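Local structure of NIF3-related protein (Bacillus cereus, 2GX8) at residues C[64-69]-C[383-388]; C[77-82]-C[113-118]; C[87-92]-C[119-124]. The protein is of unknown function but binds a pair of zinc ions in a conserved dimetal site and carries a domain thought to be regulatory. All blocks are in the same frame, centred on the assembly; numbering follows the deposited sequence.

Interaction 1. Residues C[64-69]-C[383-388]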
loop_
_atom_site.group_PDB
_atom_site.type_symbol
_atom_site.label_atom_id
_atom_site.label_comp_id
_atom_site.label_asym_id
_atom_site.label_seq_id
_atom_site.Cartn_x
_atom_site.Cartn_y
_atom_site.Cartn_z
ATOM N N VAL C 64 9.281 -37.233 -25.009
ATOM C CA VAL C 64 8.532 -36.292 -25.866
ATOM C C VAL C 64 8.875 -36.493 -27.354
ATOM O O VAL C 64 9.951 -36.095 -27.798
ATOM C CB VAL C 64 8.814 -34.818 -25.459
ATOM C CG1 VAL C 64 8.013 -33.838 -26.332
ATOM C CG2 VAL C 64 8.510 -34.582 -23.990
ATOM N N ARG C 65 7.969 -37.112 -28.115
ATOM C CA ARG C 65 8.191 -37.382 -29.540
ATOM C C ARG C 65 7.748 -36.228 -30.430
ATOM O O ARG C 65 8.203 -36.117 -31.560
ATOM C CB ARG C 65 7.409 -38.618 -29.997
ATOM C CG ARG C 65 7.627 -39.914 -29.225
ATOM C CD ARG C 65 6.592 -40.949 -29.703
ATOM N NE ARG C 65 6.488 -42.168 -28.888
ATOM C CZ ARG C 65 7.260 -43.244 -29.037
ATOM N NH1 ARG C 65 8.230 -43.250 -29.948
ATOM N NH2 ARG C 65 7.079 -44.315 -28.263
ATOM N N HIS C 66 6.824 -35.407 -29.941
ATOM C CA HIS C 66 6.250 -34.299 -30.706
ATOM C C HIS C 66 5.931 -33.138 -29.804
ATOM O O HIS C 66 5.440 -33.339 -28.702
ATOM C CB HIS C 66 4.923 -34.690 -31.348
ATOM C CG HIS C 66 5.030 -35.715 -32.429
ATOM N ND1 HIS C 66 5.077 -37.070 -32.170
ATOM C CD2 HIS C 66 5.042 -35.587 -33.776
ATOM C CE1 HIS C 66 5.151 -37.728 -33.311
ATOM N NE2 HIS C 66 5.128 -36.851 -34.300
ATOM N N VAL C 67 6.183 -31.927 -30.294
ATOM C CA VAL C 67 5.916 -30.676 -29.546
ATOM C C VAL C 67 5.099 -29.716 -30.424
ATOM O O VAL C 67 5.289 -29.691 -31.644
ATOM C CB VAL C 67 7.246 -29.977 -29.145
ATOM C CG1 VAL C 67 7.031 -28.884 -28.146
ATOM C CG2 VAL C 67 8.243 -31.023 -28.554
ATOM N N LEU C 68 4.209 -28.918 -29.807
ATOM C CA LEU C 68 3.404 -27.950 -30.550
ATOM C C LEU C 68 3.709 -26.501 -30.134
ATOM O O LEU C 68 3.709 -26.171 -28.929
ATOM C CB LEU C 68 1.903 -28.220 -30.339
ATOM C CG LEU C 68 0.871 -27.430 -31.154
ATOM C CD1 LEU C 68 0.963 -27.782 -32.637
ATOM C CD2 LEU C 68 -0.548 -27.697 -30.647
ATOM N N ILE C 69 3.964 -25.641 -31.118
ATOM C CA ILE C 69 4.166 -24.247 -30.816
ATOM C C ILE C 69 2.818 -23.549 -31.033
ATOM O O ILE C 69 2.215 -23.660 -32.113
ATOM C CB ILE C 69 5.233 -23.592 -31.701
ATOM C CG1 ILE C 69 6.479 -24.487 -31.818
ATOM C CG2 ILE C 69 5.631 -22.264 -31.120
ATOM C CD1 ILE C 69 7.129 -24.759 -30.476
ATOM N N HIS C 383 9.754 -34.070 -33.419
ATOM C CA HIS C 383 9.160 -33.339 -34.517
ATOM C C HIS C 383 8.471 -32.116 -33.876
ATOM O O HIS C 383 7.630 -32.270 -33.002
ATOM C CB HIS C 383 8.133 -34.239 -35.208
ATOM C CG HIS C 383 7.672 -33.746 -36.551
ATOM N ND1 HIS C 383 7.260 -32.446 -36.778
ATOM C CD2 HIS C 383 7.486 -34.405 -37.722
ATOM C CE1 HIS C 383 6.879 -32.315 -38.037
ATOM N NE2 HIS C 383 6.996 -33.492 -38.630
ATOM N N ILE C 384 8.831 -30.903 -34.278
ATOM C CA ILE C 384 8.184 -29.707 -33.723
ATOM C C ILE C 384 7.088 -29.265 -34.698
ATOM O O ILE C 384 7.273 -29.354 -35.915
ATOM C CB ILE C 384 9.205 -28.540 -33.493
ATOM C CG1 ILE C 384 10.501 -29.032 -32.817
ATOM C CG2 ILE C 384 8.574 -27.358 -32.777
ATOM C CD1 ILE C 384 10.344 -29.685 -31.473
ATOM N N HIS C 385 5.948 -28.800 -34.187
ATOM C CA HIS C 385 4.870 -28.372 -35.069
ATOM C C HIS C 385 4.434 -26.949 -34.772
ATOM O O HIS C 385 4.517 -26.492 -33.636
ATOM C CB HIS C 385 3.657 -29.279 -34.935
ATOM C CG HIS C 385 3.960 -30.740 -35.027
ATOM N ND1 HIS C 385 3.869 -31.454 -36.205
ATOM C CD2 HIS C 385 4.324 -31.633 -34.073
ATOM C CE1 HIS C 385 4.168 -32.719 -35.974
ATOM N NE2 HIS C 385 4.457 -32.853 -34.692
ATOM N N ALA C 386 3.973 -26.255 -35.807
ATOM C CA ALA C 386 3.432 -24.912 -35.672
ATOM C C ALA C 386 1.925 -25.015 -35.841
ATOM O O ALA C 386 1.447 -25.301 -36.931
ATOM C CB ALA C 386 3.996 -24.016 -36.720
ATOM N N SER C 387 1.189 -24.798 -34.754
ATOM C CA SER C 387 -0.273 -24.841 -34.757
ATOM C C SER C 387 -0.877 -24.104 -35.935
ATOM O O SER C 387 -0.507 -22.964 -36.224
ATOM C CB SER C 387 -0.796 -24.218 -33.488
ATOM O OG SER C 387 -2.202 -24.323 -33.435
ATOM N N GLN C 388 -1.814 -24.755 -36.609
ATOM C CA GLN C 388 -2.410 -24.200 -37.810
ATOM C C GLN C 388 -3.642 -23.361 -37.518
ATOM O O GLN C 388 -4.067 -22.531 -38.344
ATOM C CB GLN C 388 -2.798 -25.332 -38.761
ATOM C CG GLN C 388 -1.676 -26.236 -39.231
ATOM C CD GLN C 388 -0.789 -25.614 -40.296
ATOM O OE1 GLN C 388 -0.054 -24.650 -40.049
ATOM N NE2 GLN C 388 -0.815 -26.207 -41.485
#
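His66 and His385 both turn CG anti to the carbonyl carbon (chi1 -68° and -50°), which brings their rings rim to rim on one face of the sheet, the planes only 15° apart. The ring of His383 is nearly parallel to that of His66 but slid aside, with His383 CB 3.7 Å from His66 CD2. Imidazoles, polar yet flat, tolerate a solvent-accessible face while their rings lie nearly parallel.

Beneath them the strands pair in parallel. His385 N donates to Val67 O at 2.8 Å, and Ile69 N to His385 O at 2.7 Å. On the opposite face branched aliphatic residues fill the buried layer: Val67 CG2 meets Ile384 CD1 at 3.8 Å, and Ile69 CG1 meets Ile384 CG2 at 3.7 Å. Helix 362-377 packs over Ile69 and Ile384, whereas Leu68, on the same face as the histidines, packs against helix 75-84. Strand 383-386 lies at one edge, within this chain, of the five-stranded sheet, and strand 66-70 separates it from strand 88-91.

Interaction 2. Residues C[77-82]-C[113-118]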
loop_
_atom_site.group_PDB
_atom_site.type_symbol
_atom_site.label_atom_id
_atom_site.label_comp_id
_atom_site.label_asym_id
_atom_site.label_seq_id
_atom_site.Cartn_x
_atom_site.Cartn_y
_atom_site.Cartn_z
ATOM N N VAL C 77 -6.775 -25.907 -29.944
ATOM C CA VAL C 77 -5.308 -26.077 -30.030
ATOM C C VAL C 77 -4.882 -27.361 -29.284
ATOM O O VAL C 77 -3.996 -28.095 -29.748
ATOM C CB VAL C 77 -4.521 -24.834 -29.504
ATOM C CG1 VAL C 77 -3.041 -25.163 -29.289
ATOM C CG2 VAL C 77 -4.674 -23.655 -30.438
ATOM N N VAL C 78 -5.534 -27.628 -28.143
ATOM C CA VAL C 78 -5.279 -28.836 -27.359
ATOM C C VAL C 78 -5.744 -30.075 -28.155
ATOM O O VAL C 78 -5.045 -31.095 -28.167
ATOM C CB VAL C 78 -5.898 -28.777 -25.916
ATOM C CG1 VAL C 78 -5.487 -29.994 -25.111
ATOM C CG2 VAL C 78 -5.424 -27.547 -25.159
ATOM N N ASP C 79 -6.895 -29.983 -28.838
ATOM C CA ASP C 79 -7.373 -31.086 -29.685
ATOM C C ASP C 79 -6.318 -31.391 -30.746
ATOM O O ASP C 79 -6.130 -32.549 -31.120
ATOM C CB ASP C 79 -8.681 -30.767 -30.438
ATOM C CG ASP C 79 -9.905 -30.672 -29.542
ATOM O OD1 ASP C 79 -9.907 -31.193 -28.399
ATOM O OD2 ASP C 79 -10.898 -30.079 -30.018
ATOM N N GLU C 80 -5.647 -30.344 -31.234
ATOM C CA GLU C 80 -4.633 -30.482 -32.285
ATOM C C GLU C 80 -3.400 -31.225 -31.781
ATOM O O GLU C 80 -2.803 -32.031 -32.496
ATOM C CB GLU C 80 -4.225 -29.113 -32.805
ATOM C CG GLU C 80 -3.348 -29.162 -34.045
ATOM C CD GLU C 80 -2.865 -27.795 -34.478
ATOM O OE1 GLU C 80 -2.660 -27.600 -35.699
ATOM O OE2 GLU C 80 -2.715 -26.913 -33.598
ATOM N N ALA C 81 -3.041 -30.943 -30.533
ATOM C CA ALA C 81 -1.904 -31.562 -29.895
ATOM C C ALA C 81 -2.168 -33.060 -29.690
ATOM O O ALA C 81 -1.246 -33.877 -29.748
ATOM C CB ALA C 81 -1.618 -30.878 -28.583
ATOM N N ILE C 82 -3.434 -33.407 -29.468
ATOM C CA ILE C 82 -3.845 -34.797 -29.294
ATOM C C ILE C 82 -3.850 -35.546 -30.643
ATOM O O ILE C 82 -3.506 -36.752 -30.701
ATOM C CB ILE C 82 -5.208 -34.863 -28.561
ATOM C CG1 ILE C 82 -5.082 -34.167 -27.218
ATOM C CG2 ILE C 82 -5.666 -36.281 -28.317
ATOM C CD1 ILE C 82 -6.369 -34.044 -26.486
ATOM N N ILE C 113 -7.941 -26.763 -19.147
ATOM C CA ILE C 113 -7.026 -27.296 -18.122
ATOM C C ILE C 113 -7.299 -28.792 -17.908
ATOM O O ILE C 113 -6.372 -29.606 -17.811
ATOM C CB ILE C 113 -7.209 -26.506 -16.813
ATOM C CG1 ILE C 113 -6.794 -25.045 -17.042
ATOM C CG2 ILE C 113 -6.367 -27.072 -15.690
ATOM C CD1 ILE C 113 -7.128 -24.177 -15.879
ATOM N N GLU C 114 -8.582 -29.144 -17.855
ATOM C CA GLU C 114 -9.020 -30.552 -17.683
ATOM C C GLU C 114 -8.565 -31.419 -18.853
ATOM O O GLU C 114 -8.057 -32.529 -18.664
ATOM C CB GLU C 114 -10.545 -30.603 -17.575
ATOM C CG GLU C 114 -11.133 -32.007 -17.509
ATOM C CD GLU C 114 -12.658 -32.015 -17.458
ATOM O OE1 GLU C 114 -13.270 -31.294 -18.270
ATOM O OE2 GLU C 114 -13.238 -32.754 -16.624
ATOM N N LYS C 115 -8.752 -30.917 -20.067
ATOM C CA LYS C 115 -8.341 -31.648 -21.255
ATOM C C LYS C 115 -6.817 -31.873 -21.251
ATOM O O LYS C 115 -6.356 -32.973 -21.574
ATOM C CB LYS C 115 -8.836 -30.944 -22.515
ATOM C CG LYS C 115 -8.464 -31.634 -23.813
ATOM C CD LYS C 115 -9.326 -31.162 -25.009
ATOM C CE LYS C 115 -10.693 -31.862 -24.982
ATOM N NZ LYS C 115 -11.603 -31.441 -26.078
ATOM N N CYS C 116 -6.053 -30.855 -20.841
ATOM C CA CYS C 116 -4.578 -30.951 -20.724
ATOM C C CYS C 116 -4.169 -31.944 -19.664
ATOM O O CYS C 116 -3.292 -32.787 -19.885
ATOM C CB CYS C 116 -3.966 -29.603 -20.348
ATOM S SG CYS C 116 -4.090 -28.348 -21.589
ATOM N N ILE C 117 -4.785 -31.841 -18.495
ATOM C CA ILE C 117 -4.456 -32.778 -17.419
ATOM C C ILE C 117 -4.845 -34.217 -17.716
ATOM O O ILE C 117 -4.032 -35.111 -17.521
ATOM C CB ILE C 117 -4.993 -32.323 -16.047
ATOM C CG1 ILE C 117 -4.087 -31.207 -15.510
ATOM C CG2 ILE C 117 -5.016 -33.505 -15.057
ATOM C CD1 ILE C 117 -4.390 -30.799 -14.085
ATOM N N LYS C 118 -6.057 -34.454 -18.200
ATOM C CA LYS C 118 -6.492 -35.814 -18.522
ATOM C C LYS C 118 -5.666 -36.490 -19.610
ATOM O O LYS C 118 -5.541 -37.715 -19.651
ATOM C CB LYS C 118 -7.967 -35.846 -18.923
ATOM C CG LYS C 118 -8.907 -35.641 -17.775
ATOM C CD LYS C 118 -10.304 -36.011 -18.149
ATOM C CE LYS C 118 -11.246 -35.711 -16.999
ATOM N NZ LYS C 118 -12.620 -36.244 -17.257
#
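Lys115 and Asp79 supply the polar part of this helix-helix contact. Lys115 NZ makes a salt bridge of 2.9 Å to Asp79 OD1, approaching on the syn lone pair, the side of the other carboxylate oxygen. The lysine side chain leaves the helix extended and then bends at chi3 (-79°); the bend brings NZ to OD1, the two side chains crossing at about a right angle. NZ is also salt-bridged to Glu75, so two carboxylates from helix 75-84 share one ammonium, which would probably favour its charged form. A lysine suits the place because its long chain spans the gap between helices while its ammonium group stays at the partly exposed side of the contact.

The apolar contacts centre on Val78. The methylenes of Lys115 slide past Val78 in the opposite direction, Lys115 CG coming within 3.6 Å of Val78 CG1, and Ile82 CD1 adds a looser touch on the same Lys115 CG at 4.2 Å. Next along the helix, Cys116 SG rests 3.9 Å from Val78 CG2. Both Val78 and Cys116 are buried, and their compact side chains suit a seam facing the sheet, where Val78 also packs on Ile121.

The segment axes come within 10.4 Å and make an angle of 16°, nearly parallel in direction. Ile117, on helix 108-118, packs against Ile117 of the second subunit. Helix 75-84 links strand 66-70 to strand 88-91, and helix 108-118 links strand 88-91 to strand 122-125. Neighbouring helices aligned on one face of a parallel sheet are the hallmark of consecutive beta-alpha-beta units in an alpha/beta fold.

Interaction 3. Residues C[87-92]-C[119-124]; sequences NVIIAH and NDIAIY. With ZN (zinc ion), chain M.
Tyr124 and Ile89 meet where two neighbouring parallel strands close a beta-alpha-beta unit, made of strand 88-91, helix 108-118 and strand 122-125. Tyr124 loses more surface to the contact than any other residue of the two segments. Tyr124 N donates to Ile89 O at 2.9 Å, and Tyr124 O accepts from Ala91 N at the same length. With CG anti to the backbone N (chi1 176°), the ring runs side by side with Ile90, and Ile90 CG2 touches Tyr124 CD1 at 4.2 Å. The ring packs on Ile35 of helix 31-38, and its hydroxyl is hydrogen-bonded to Glu39.

Ile89 points to the other face, which helix 75-84 covers through Ala81. Ile89 CD1 lies alongside Ile123 CD1 at 3.8 Å, both side chains pointing the same way, and Ile89 CG1 touches Ile121 CG2 at 3.9 Å, the two side chains crossing at an angle. Beta-branched isoleucines suit this buried layer, for they favour strand geometry and interlock through several methyl and methylene groups.

Asn87 stands at the N-terminal end of the pairing. Its carbonyl receives Ala122 N, which sits above the carbonyl plane, 54° out of it, and the same oxygen also accepts from Lys62 NZ. The side chain takes the crowded position between backbone N and carbonyl carbon (chi1 58°), from which ND2 donates to a water that in turn donates to Asp120 O at 2.8 Å; ND2 is held as well by Pro63 O. An amide suits this partly exposed position, where polar groups of several loops converge.

Next after Ala91, His92 binds one zinc ion, which Asp131 and Glu360 also bind. Its ND1 is hydrogen-bonded to Ala126 O, which would orient the ring so that His92 NE2 meets the zinc at 2.2 Å.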
loop_
_atom_site.group_PDB
_atom_site.type_symbol
_atom_site.label_atom_id
_atom_site.label_comp_id
_atom_site.label_asym_id
_atom_site.label_seq_id
_atom_site.Cartn_x
_atom_site.Cartn_y
_atom_site.Cartn_z
ATOM N N ASN C 87 2.890 -34.057 -26.476
ATOM C CA ASN C 87 2.592 -33.993 -25.054
ATOM C C ASN C 87 3.223 -32.787 -24.370
ATOM O O ASN C 87 3.402 -32.789 -23.145
ATOM C CB ASN C 87 2.940 -35.320 -24.349
ATOM C CG ASN C 87 4.387 -35.706 -24.507
ATOM O OD1 ASN C 87 5.100 -35.148 -25.329
ATOM N ND2 ASN C 87 4.831 -36.681 -23.716
ATOM N N VAL C 88 3.583 -31.784 -25.179
ATOM C CA VAL C 88 4.129 -30.513 -24.705
ATOM C C VAL C 88 3.740 -29.432 -25.683
ATOM O O VAL C 88 4.044 -29.533 -26.890
ATOM C CB VAL C 88 5.678 -30.442 -24.621
ATOM C CG1 VAL C 88 6.111 -29.027 -24.218
ATOM C CG2 VAL C 88 6.279 -31.472 -23.627
ATOM N N ILE C 89 3.088 -28.393 -25.161
ATOM C CA ILE C 89 2.751 -27.237 -25.963
ATOM C C ILE C 89 3.551 -26.012 -25.472
ATOM O O ILE C 89 3.518 -25.666 -24.270
ATOM C CB ILE C 89 1.237 -26.897 -25.892
ATOM C CG1 ILE C 89 0.382 -28.097 -26.347
ATOM C CG2 ILE C 89 0.962 -25.696 -26.706
ATOM C CD1 ILE C 89 -1.172 -27.887 -26.251
ATOM N N ILE C 90 4.298 -25.385 -26.377
ATOM C CA ILE C 90 5.004 -24.172 -26.021
ATOM C C ILE C 90 4.154 -23.047 -26.535
ATOM O O ILE C 90 3.987 -22.873 -27.746
ATOM C CB ILE C 90 6.405 -24.094 -26.620
ATOM C CG1 ILE C 90 7.290 -25.130 -25.981
ATOM C CG2 ILE C 90 7.039 -22.718 -26.345
ATOM C CD1 ILE C 90 8.646 -25.176 -26.587
ATOM N N ALA C 91 3.610 -22.273 -25.602
ATOM C CA ALA C 91 2.706 -21.180 -25.934
ATOM C C ALA C 91 3.269 -19.844 -25.551
ATOM O O ALA C 91 3.945 -19.740 -24.528
ATOM C CB ALA C 91 1.400 -21.379 -25.212
ATOM N N HIS C 92 2.922 -18.817 -26.333
ATOM C CA HIS C 92 3.391 -17.481 -26.133
ATOM C C HIS C 92 2.617 -16.770 -25.051
ATOM O O HIS C 92 3.213 -16.085 -24.213
ATOM C CB HIS C 92 3.269 -16.703 -27.439
ATOM C CG HIS C 92 3.801 -15.313 -27.373
ATOM N ND1 HIS C 92 5.041 -15.018 -26.848
ATOM C CD2 HIS C 92 3.300 -14.143 -27.831
ATOM C CE1 HIS C 92 5.258 -13.721 -26.944
ATOM N NE2 HIS C 92 4.222 -13.170 -27.543
ATOM N N ASN C 119 -5.094 -35.679 -20.486
ATOM C CA ASN C 119 -4.321 -36.193 -21.600
ATOM C C ASN C 119 -2.825 -36.081 -21.429
ATOM O O ASN C 119 -2.098 -36.182 -22.413
ATOM C CB ASN C 119 -4.782 -35.510 -22.886
ATOM C CG ASN C 119 -6.158 -35.971 -23.311
ATOM O OD1 ASN C 119 -6.324 -37.103 -23.802
ATOM N ND2 ASN C 119 -7.159 -35.106 -23.136
ATOM N N ASP C 120 -2.372 -35.877 -20.188
ATOM C CA ASP C 120 -0.935 -35.766 -19.875
ATOM C C ASP C 120 -0.207 -34.773 -20.798
ATOM O O ASP C 120 0.889 -35.073 -21.286
ATOM C CB ASP C 120 -0.236 -37.141 -19.928
ATOM C CG ASP C 120 -0.765 -38.118 -18.895
ATOM O OD1 ASP C 120 -1.470 -37.660 -17.987
ATOM O OD2 ASP C 120 -0.454 -39.352 -18.967
ATOM N N ILE C 121 -0.821 -33.609 -21.045
ATOM C CA ILE C 121 -0.208 -32.599 -21.903
ATOM C C ILE C 121 0.413 -31.489 -21.078
ATOM O O ILE C 121 -0.278 -30.871 -20.281
ATOM C CB ILE C 121 -1.204 -31.976 -22.873
ATOM C CG1 ILE C 121 -1.703 -33.044 -23.847
ATOM C CG2 ILE C 121 -0.547 -30.798 -23.652
ATOM C CD1 ILE C 121 -2.709 -32.482 -24.831
ATOM N N ALA C 122 1.715 -31.257 -21.275
ATOM C CA ALA C 122 2.438 -30.238 -20.556
ATOM C C ALA C 122 2.237 -28.909 -21.274
ATOM O O ALA C 122 2.212 -28.858 -22.498
ATOM C CB ALA C 122 3.897 -30.592 -20.477
ATOM N N ILE C 123 2.057 -27.846 -20.497
ATOM C CA ILE C 123 1.838 -26.514 -21.036
ATOM C C ILE C 123 2.964 -25.634 -20.496
ATOM O O ILE C 123 3.129 -25.470 -19.286
ATOM C CB ILE C 123 0.468 -25.962 -20.623
ATOM C CG1 ILE C 123 -0.668 -26.861 -21.126
ATOM C CG2 ILE C 123 0.268 -24.499 -21.129
ATOM C CD1 ILE C 123 -0.717 -26.979 -22.632
ATOM N N TYR C 124 3.745 -25.072 -21.413
ATOM C CA TYR C 124 4.863 -24.236 -21.044
ATOM C C TYR C 124 4.652 -22.826 -21.589
ATOM O O TYR C 124 4.330 -22.657 -22.775
ATOM C CB TYR C 124 6.157 -24.878 -21.584
ATOM C CG TYR C 124 7.420 -24.077 -21.358
ATOM C CD1 TYR C 124 7.809 -23.091 -22.278
ATOM C CD2 TYR C 124 8.235 -24.312 -20.263
ATOM C CE1 TYR C 124 8.950 -22.357 -22.112
ATOM C CE2 TYR C 124 9.408 -23.564 -20.085
ATOM C CZ TYR C 124 9.746 -22.596 -21.024
ATOM O OH TYR C 124 10.876 -21.836 -20.895
HETATM ZN ZN ZN M . 3.901 -10.992 -27.153
HETATM O O HOH W 1 2.698 -37.151 -21.647
#

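From the N terminus, strand 66-70 is the first of these elements and waits for strand 383-386 over 300 residues later, so interaction 1 closes the long outer loop that encloses the other two. Helix 75-84 follows and meets helix 108-118 in interaction 2, while strand 88-91 meets strand 122-125 in interaction 3; these two shorter loops cross, their segments alternating along the chain. Strands 66-70 and 88-91 are neighbours, with Leu68 hydrogen-bonded through the backbone to Val88 and Ile90, so interactions 1 and 3 belong to one sheet. Interaction 2 lies against that sheet: Cys116 touches Ile123, and Glu80 reaches Ser387, tying helix 75-84 to the end of the last segment.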